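Local coordinates for Lmo1076 protein (Listeria monocytogenes serovar 1/2a, PDB 3FI7) that hydrolyses bacterial peptidoglycan through this domain, the N-acetylglucosaminidase catalytic part of the virulence-associated autolysin Auto, at residues M55-A60 against S168-L173; A124-N129 against G158-D163. All blocks are in the same frame, centred on the assembly; numbering follows the deposited sequence.

Contact 1. Residues M55-A60 against S168-L173; sequences MIAQAA and SKLNTL
A57 faces L170 and L173, two leucines one turn apart on helix 166-176, where that helix runs across helix 52-63. The short axes approach to 9.1 Å with 110° between their directions, so the two helices meet over a small patch. At A57 the methyl points into this patch, with CB of A57 3.8 Å from CD2 of L170 and 4.1 Å from CB of L173. Alanine suits the place because the two backbones are close here, the CA atoms of A57 and L170 being 5.7 Å apart. L173 adds a second touch, its CD1 3.6 Å from the carbonyl O of A57. Leucines suit the facing positions, their branched ends reaching a helix surface kept low by A57. At Q58, CD2 of L170 slants across CG and lies 3.7 Å from the backbone N. The chi1 of L170 (-67°) sets CG beside its own backbone N, and the branch CD2 then reaches A57 and Q58. The buried amide of Q58 is gripped at both ends, NE2 by Y166 OH at the start of helix 166-176 and OE1 by N123 ND2 of helix 116-129, which is why a glutamine fits here. A60, one turn after A57, points the same way and, like L173, packs on W65. Leucine methyls thus rest on the alanine methyl and on the main chain of A57 and Q58; between 55-60 and 168-173 the fit is van der Waals alone, while the Q58 amide adds a polar tie between the same two helices of this lysozyme-clan domain.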
ATOM      1  N   MET A  55      -0.271   5.270  -0.949  1.00 26.46           N
ATOM      2  CA  MET A  55       0.151   4.313   0.077  1.00 35.50           C
ATOM      3  C   MET A  55      -0.724   3.055   0.112  1.00 36.92           C
ATOM      4  O   MET A  55      -0.225   1.932   0.235  1.00 33.94           O
ATOM      5  CB  MET A  55       0.157   4.965   1.463  1.00 32.26           C
ATOM      6  CG  MET A  55       0.580   3.997   2.569  1.00 41.89           C
ATOM      7  SD  MET A  55       0.547   4.700   4.238  1.00 49.30           S
ATOM      8  CE  MET A  55       2.158   5.478   4.307  1.00 40.01           C
ATOM      9  N   ILE A  56      -2.035   3.251   0.018  1.00 28.19           N
ATOM     10  CA  ILE A  56      -2.959   2.129   0.061  1.00 31.28           C
ATOM     11  C   ILE A  56      -2.766   1.273  -1.188  1.00 29.11           C
ATOM     12  O   ILE A  56      -2.732   0.053  -1.104  1.00 34.84           O
ATOM     13  CB  ILE A  56      -4.428   2.603   0.186  1.00 29.04           C
ATOM     14  CG1 ILE A  56      -4.651   3.286   1.538  1.00 30.14           C
ATOM     15  CG2 ILE A  56      -5.383   1.441   0.012  1.00 26.31           C
ATOM     16  CD1 ILE A  56      -5.836   4.245   1.559  1.00 33.90           C
ATOM     17  N   ALA A  57      -2.623   1.916  -2.343  1.00 29.81           N
ATOM     18  CA  ALA A  57      -2.383   1.176  -3.585  1.00 31.94           C
ATOM     19  C   ALA A  57      -1.066   0.397  -3.522  1.00 33.62           C
ATOM     20  O   ALA A  57      -1.003  -0.759  -3.934  1.00 33.45           O
ATOM     21  CB  ALA A  57      -2.387   2.110  -4.772  1.00 28.97           C
ATOM     22  N   GLN A  58      -0.021   1.024  -2.993  1.00 30.15           N
ATOM     23  CA  GLN A  58       1.253   0.331  -2.828  1.00 31.37           C
ATOM     24  C   GLN A  58       1.115  -0.864  -1.903  1.00 33.48           C
ATOM     25  O   GLN A  58       1.640  -1.938  -2.195  1.00 33.14           O
ATOM     26  CB  GLN A  58       2.344   1.264  -2.296  1.00 29.29           C
ATOM     27  CG  GLN A  58       3.065   2.035  -3.367  1.00 29.09           C
ATOM     28  CD  GLN A  58       4.413   2.542  -2.893  1.00 38.61           C
ATOM     29  OE1 GLN A  58       4.488   3.428  -2.042  1.00 36.91           O
ATOM     30  NE2 GLN A  58       5.489   1.986  -3.446  1.00 33.06           N
ATOM     31  N   ALA A  59       0.402  -0.685  -0.791  1.00 33.17           N
ATOM     32  CA  ALA A  59       0.259  -1.773   0.170  1.00 32.94           C
ATOM     33  C   ALA A  59      -0.457  -2.957  -0.453  1.00 31.30           C
ATOM     34  O   ALA A  59      -0.065  -4.094  -0.223  1.00 34.27           O
ATOM     35  CB  ALA A  59      -0.457  -1.319   1.423  1.00 26.76           C
ATOM     36  N   ALA A  60      -1.493  -2.688  -1.248  1.00 29.32           N
ATOM     37  CA  ALA A  60      -2.268  -3.760  -1.868  1.00 32.74           C
ATOM     38  C   ALA A  60      -1.424  -4.491  -2.898  1.00 32.44           C
ATOM     39  O   ALA A  60      -1.477  -5.713  -3.011  1.00 30.17           O
ATOM     40  CB  ALA A  60      -3.535  -3.216  -2.523  1.00 26.27           C
ATOM     41  N   SER A 168       1.370   2.726 -13.807  1.00 34.53           N
ATOM     42  CA  SER A 168       0.106   2.332 -14.404  1.00 36.61           C
ATOM     43  C   SER A 168      -0.683   1.371 -13.492  1.00 37.09           C
ATOM     44  O   SER A 168      -1.897   1.490 -13.363  1.00 33.60           O
ATOM     45  CB  SER A 168       0.357   1.712 -15.785  1.00 32.04           C
ATOM     46  OG  SER A 168      -0.748   0.929 -16.187  1.00 49.79           O
ATOM     47  N   LYS A 169       0.011   0.429 -12.857  1.00 31.48           N
ATOM     48  CA  LYS A 169      -0.627  -0.460 -11.888  1.00 32.75           C
ATOM     49  C   LYS A 169      -1.200   0.300 -10.693  1.00 39.37           C
ATOM     50  O   LYS A 169      -2.351   0.081 -10.316  1.00 35.02           O
ATOM     51  CB  LYS A 169       0.352  -1.522 -11.395  1.00 28.45           C
ATOM     52  CG  LYS A 169       0.839  -2.430 -12.510  1.00 36.66           C
ATOM     53  CD  LYS A 169       1.894  -3.402 -12.021  1.00 41.60           C
ATOM     54  CE  LYS A 169       2.588  -4.064 -13.202  1.00 43.76           C
ATOM     55  NZ  LYS A 169       3.681  -4.957 -12.765  1.00 46.66           N
ATOM     56  N   LEU A 170      -0.401   1.186 -10.095  1.00 27.94           N
ATOM     57  CA  LEU A 170      -0.888   1.988  -8.981  1.00 31.60           C
ATOM     58  C   LEU A 170      -2.098   2.824  -9.404  1.00 36.16           C
ATOM     59  O   LEU A 170      -3.093   2.881  -8.686  1.00 30.22           O
ATOM     60  CB  LEU A 170       0.202   2.909  -8.434  1.00 28.46           C
ATOM     61  CG  LEU A 170       1.385   2.227  -7.760  1.00 37.00           C
ATOM     62  CD1 LEU A 170       2.461   3.258  -7.380  1.00 27.89           C
ATOM     63  CD2 LEU A 170       0.920   1.436  -6.552  1.00 31.09           C
ATOM     64  N   ASN A 171      -2.003   3.472 -10.564  1.00 32.87           N
ATOM     65  CA  ASN A 171      -3.114   4.274 -11.073  1.00 37.00           C
ATOM     66  C   ASN A 171      -4.388   3.458 -11.267  1.00 36.90           C
ATOM     67  O   ASN A 171      -5.481   3.946 -11.014  1.00 32.69           O
ATOM     68  CB  ASN A 171      -2.746   4.969 -12.383  1.00 26.92           C
ATOM     69  CG  ASN A 171      -1.629   5.988 -12.212  1.00 37.51           C
ATOM     70  OD1 ASN A 171      -1.345   6.437 -11.102  1.00 36.34           O
ATOM     71  ND2 ASN A 171      -0.995   6.362 -13.320  1.00 35.28           N
ATOM     72  N   THR A 172      -4.243   2.214 -11.712  1.00 33.95           N
ATOM     73  CA  THR A 172      -5.404   1.373 -11.948  1.00 28.67           C
ATOM     74  C   THR A 172      -6.072   0.985 -10.624  1.00 30.78           C
ATOM     75  O   THR A 172      -7.292   0.999 -10.520  1.00 32.85           O
ATOM     76  CB  THR A 172      -5.045   0.123 -12.770  1.00 35.27           C
ATOM     77  OG1 THR A 172      -4.509   0.525 -14.036  1.00 37.32           O
ATOM     78  CG2 THR A 172      -6.282  -0.754 -13.001  1.00 31.56           C
ATOM     79  N   LEU A 173      -5.273   0.650  -9.615  1.00 29.33           N
ATOM     80  CA  LEU A 173      -5.816   0.369  -8.291  1.00 34.62           C
ATOM     81  C   LEU A 173      -6.526   1.600  -7.749  1.00 31.22           C
ATOM     82  O   LEU A 173      -7.639   1.516  -7.243  1.00 31.35           O
ATOM     83  CB  LEU A 173      -4.710  -0.040  -7.327  1.00 33.49           C
ATOM     84  CG  LEU A 173      -4.165  -1.452  -7.509  1.00 35.59           C
ATOM     85  CD1 LEU A 173      -2.732  -1.542  -7.031  1.00 38.54           C
ATOM     86  CD2 LEU A 173      -5.038  -2.410  -6.744  1.00 40.87           C
TER

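Contact 2. Residues A124-N129 against G158-D163; sequences AKKLRN and GRYATD
Y160, in the loop between helices 149-156 and 166-176, sets its ring against K126 and L127 on helix 116-129. Just before it, G158 has a positive phi (82°), at which a side chain would press on the carbonyl O of the preceding residue, so glycine fits well, and its N makes a weak hydrogen bond to A161 O. R159 looks back to helix 149-156, where its guanidinium makes a cation-pi contact with W155 and NH2 bonds to the carbonyl O of the same tryptophan. Y160 then points toward helix 116-129. With CG anti to the backbone N (chi1 -173°), the ring extends away from the loop. A tyrosine suits this place because its large ring spans from the loop to two helices, meeting Q58 and E62 of helix 52-63 as well as helix 116-129, and also F79. From helix 116-129, L127 sends one methyl obliquely to the ring, its CD2 4.4 Å from CD2 of Y160. K126 crosses the tyrosine at about a right angle, its fully extended chain bringing NZ to 4.1 Å from CE2 of Y160, again at a slant to the ring. A water completes the link: it accepts from NZ of K126 at 2.8 Å and donates to the carbonyl O of Y160 at 3.0 Å, while its oxygen sits above the centre of the ring. A long, flexible lysine suits this partly exposed margin, since its methylene chain can span the gap from helix to loop. No direct hydrogen bond crosses between the segments. With an ammonium and a leucine methyl beside the ring, and a water linking the lysine's charge to a main-chain carbonyl across the gap, the tie is mostly indirect and probably adaptable.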
ATOM      1  N   ALA A 124       6.070   5.080   4.801  1.00 31.70           N
ATOM      2  CA  ALA A 124       6.001   6.542   4.854  1.00 41.13           C
ATOM      3  C   ALA A 124       7.375   7.149   5.144  1.00 41.05           C
ATOM      4  O   ALA A 124       7.765   8.144   4.538  1.00 37.42           O
ATOM      5  CB  ALA A 124       4.993   6.993   5.901  1.00 34.18           C
ATOM      6  N   LYS A 125       8.102   6.549   6.081  1.00 37.61           N
ATOM      7  CA  LYS A 125       9.441   7.015   6.416  1.00 44.06           C
ATOM      8  C   LYS A 125      10.367   6.872   5.212  1.00 41.54           C
ATOM      9  O   LYS A 125      11.141   7.775   4.901  1.00 43.19           O
ATOM     10  CB  LYS A 125      10.009   6.232   7.598  1.00 35.63           C
ATOM     11  CG  LYS A 125       9.471   6.645   8.958  1.00 42.12           C
ATOM     12  CD  LYS A 125       9.990   5.669  10.000  1.00 56.13           C
ATOM     13  CE  LYS A 125       9.779   6.154  11.417  1.00 68.02           C
ATOM     14  NZ  LYS A 125      10.318   5.148  12.378  1.00 73.73           N
ATOM     15  N   LYS A 126      10.272   5.733   4.538  1.00 34.44           N
ATOM     16  CA  LYS A 126      11.062   5.475   3.347  1.00 39.36           C
ATOM     17  C   LYS A 126      10.872   6.578   2.298  1.00 41.19           C
ATOM     18  O   LYS A 126      11.851   7.143   1.808  1.00 42.95           O
ATOM     19  CB  LYS A 126      10.703   4.104   2.773  1.00 46.06           C
ATOM     20  CG  LYS A 126      11.640   3.589   1.693  1.00 63.71           C
ATOM     21  CD  LYS A 126      11.324   2.126   1.367  1.00 85.36           C
ATOM     22  CE  LYS A 126      12.293   1.546   0.340  1.00100.93           C
ATOM     23  NZ  LYS A 126      11.995   0.117   0.018  1.00102.37           N
ATOM     24  N   LEU A 127       9.622   6.890   1.968  1.00 34.32           N
ATOM     25  CA  LEU A 127       9.331   7.923   0.972  1.00 38.73           C
ATOM     26  C   LEU A 127       9.747   9.317   1.417  1.00 44.00           C
ATOM     27  O   LEU A 127      10.335  10.072   0.639  1.00 39.15           O
ATOM     28  CB  LEU A 127       7.844   7.934   0.590  1.00 28.84           C
ATOM     29  CG  LEU A 127       7.365   6.683  -0.160  1.00 40.72           C
ATOM     30  CD1 LEU A 127       5.991   6.894  -0.787  1.00 45.08           C
ATOM     31  CD2 LEU A 127       8.367   6.289  -1.213  1.00 45.96           C
ATOM     32  N   ARG A 128       9.423   9.663   2.659  1.00 42.87           N
ATOM     33  CA  ARG A 128       9.677  11.008   3.156  1.00 39.29           C
ATOM     34  C   ARG A 128      11.150  11.221   3.512  1.00 47.58           C
ATOM     35  O   ARG A 128      11.741  12.224   3.120  1.00 42.34           O
ATOM     36  CB  ARG A 128       8.774  11.334   4.353  1.00 40.13           C
ATOM     37  CG  ARG A 128       9.189  12.589   5.139  1.00 42.66           C
ATOM     38  CD  ARG A 128       9.201  13.841   4.260  1.00 37.35           C
ATOM     39  NE  ARG A 128       7.905  14.074   3.623  1.00 40.94           N
ATOM     40  CZ  ARG A 128       7.650  15.069   2.779  1.00 43.11           C
ATOM     41  NH1 ARG A 128       8.602  15.938   2.454  1.00 47.04           N
ATOM     42  NH2 ARG A 128       6.439  15.202   2.258  1.00 40.69           N
ATOM     43  N   ASN A 129      11.746  10.276   4.239  1.00 45.24           N
ATOM     44  CA  ASN A 129      13.142  10.423   4.658  1.00 45.37           C
ATOM     45  C   ASN A 129      14.149   9.952   3.620  1.00 44.52           C
ATOM     46  O   ASN A 129      15.310  10.350   3.658  1.00 48.10           O
ATOM     47  CB  ASN A 129      13.405   9.711   5.987  1.00 43.95           C
ATOM     48  CG  ASN A 129      12.532  10.232   7.106  1.00 50.07           C
ATOM     49  OD1 ASN A 129      12.115  11.390   7.097  1.00 49.60           O
ATOM     50  ND2 ASN A 129      12.242   9.372   8.077  1.00 52.02           N
ATOM     51  N   GLY A 158      10.423   3.270 -11.583  1.00 40.42           N
ATOM     52  CA  GLY A 158      11.850   3.367 -11.829  1.00 38.60           C
ATOM     53  C   GLY A 158      12.649   3.685 -10.575  1.00 46.02           C
ATOM     54  O   GLY A 158      13.868   3.547 -10.559  1.00 50.24           O
ATOM     55  N   ARG A 159      11.977   4.121  -9.514  1.00 41.79           N
ATOM     56  CA  ARG A 159      12.691   4.425  -8.276  1.00 42.59           C
ATOM     57  C   ARG A 159      12.376   3.434  -7.165  1.00 42.04           C
ATOM     58  O   ARG A 159      13.279   2.842  -6.592  1.00 38.71           O
ATOM     59  CB  ARG A 159      12.437   5.865  -7.824  1.00 34.73           C
ATOM     60  CG  ARG A 159      13.096   6.893  -8.733  1.00 38.22           C
ATOM     61  CD  ARG A 159      12.885   8.331  -8.264  1.00 36.63           C
ATOM     62  NE  ARG A 159      13.386   9.270  -9.259  1.00 44.21           N
ATOM     63  CZ  ARG A 159      12.716   9.624 -10.352  1.00 54.45           C
ATOM     64  NH1 ARG A 159      13.252  10.483 -11.209  1.00 52.17           N
ATOM     65  NH2 ARG A 159      11.503   9.123 -10.585  1.00 45.26           N
ATOM     66  N   TYR A 160      11.094   3.259  -6.862  1.00 40.03           N
ATOM     67  CA  TYR A 160      10.695   2.327  -5.824  1.00 35.94           C
ATOM     68  C   TYR A 160      10.870   0.888  -6.317  1.00 39.61           C
ATOM     69  O   TYR A 160      11.284   0.002  -5.575  1.00 40.39           O
ATOM     70  CB  TYR A 160       9.244   2.577  -5.397  1.00 40.66           C
ATOM     71  CG  TYR A 160       8.836   1.749  -4.202  1.00 39.96           C
ATOM     72  CD1 TYR A 160       8.330   0.465  -4.365  1.00 38.38           C
ATOM     73  CD2 TYR A 160       8.987   2.238  -2.911  1.00 40.85           C
ATOM     74  CE1 TYR A 160       7.964  -0.306  -3.274  1.00 34.69           C
ATOM     75  CE2 TYR A 160       8.626   1.475  -1.812  1.00 41.71           C
ATOM     76  CZ  TYR A 160       8.117   0.203  -2.001  1.00 43.07           C
ATOM     77  OH  TYR A 160       7.761  -0.563  -0.915  1.00 45.78           O
ATOM     78  N   ALA A 161      10.557   0.670  -7.584  1.00 38.93           N
ATOM     79  CA  ALA A 161      10.673  -0.646  -8.185  1.00 41.94           C
ATOM     80  C   ALA A 161      11.112  -0.493  -9.629  1.00 44.94           C
ATOM     81  O   ALA A 161      10.766   0.484 -10.292  1.00 48.46           O
ATOM     82  CB  ALA A 161       9.328  -1.383  -8.121  1.00 33.71           C
ATOM     83  N   THR A 162      11.872  -1.464 -10.113  1.00 47.67           N
ATOM     84  CA  THR A 162      12.149  -1.560 -11.536  1.00 58.62           C
ATOM     85  C   THR A 162      11.000  -2.333 -12.173  1.00 61.41           C
ATOM     86  O   THR A 162      10.840  -3.533 -11.945  1.00 65.22           O
ATOM     87  CB  THR A 162      13.473  -2.274 -11.797  1.00 62.65           C
ATOM     88  OG1 THR A 162      14.504  -1.648 -11.025  1.00 61.50           O
ATOM     89  CG2 THR A 162      13.830  -2.198 -13.270  1.00 69.64           C
ATOM     90  N   ASP A 163      10.192  -1.627 -12.953  1.00 49.93           N
ATOM     91  CA  ASP A 163       8.946  -2.166 -13.493  1.00 40.63           C
ATOM     92  C   ASP A 163       8.348  -1.005 -14.260  1.00 44.25           C
ATOM     93  O   ASP A 163       7.866  -0.037 -13.666  1.00 43.17           O
ATOM     94  CB  ASP A 163       8.010  -2.621 -12.358  1.00 37.50           C
ATOM     95  CG  ASP A 163       6.621  -3.066 -12.855  1.00 50.44           C
ATOM     96  OD1 ASP A 163       6.274  -2.788 -14.025  1.00 45.54           O
ATOM     97  OD2 ASP A 163       5.867  -3.694 -12.065  1.00 48.30           O
TER
HETATM   98  O   HOH W   1      12.265  -0.097  -2.721  1.00 58.93           O

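Contact 1 belongs to the core, its centre about 7 Å from the centre of the chain, whereas contact 2, centred about 12 Å out, is only partly buried. Both segments of contact 2 fall between those of contact 1 in sequence. Helix 52-63 serves both: M55 packs on A124, and the amide of Q58 lies against Y160, with NE2 of Q58 3.4 Å from CD1 of Y160. A second tie is ionic, the salt bridge between NZ of K169 and OD2 of D163 at 2.6 Å. The chemistry follows position: leucine and alanine methyls at the helix crossing inside, with a glutamine amide bonded at its margin, and an aromatic ring, a lysine and a bridging water farther out.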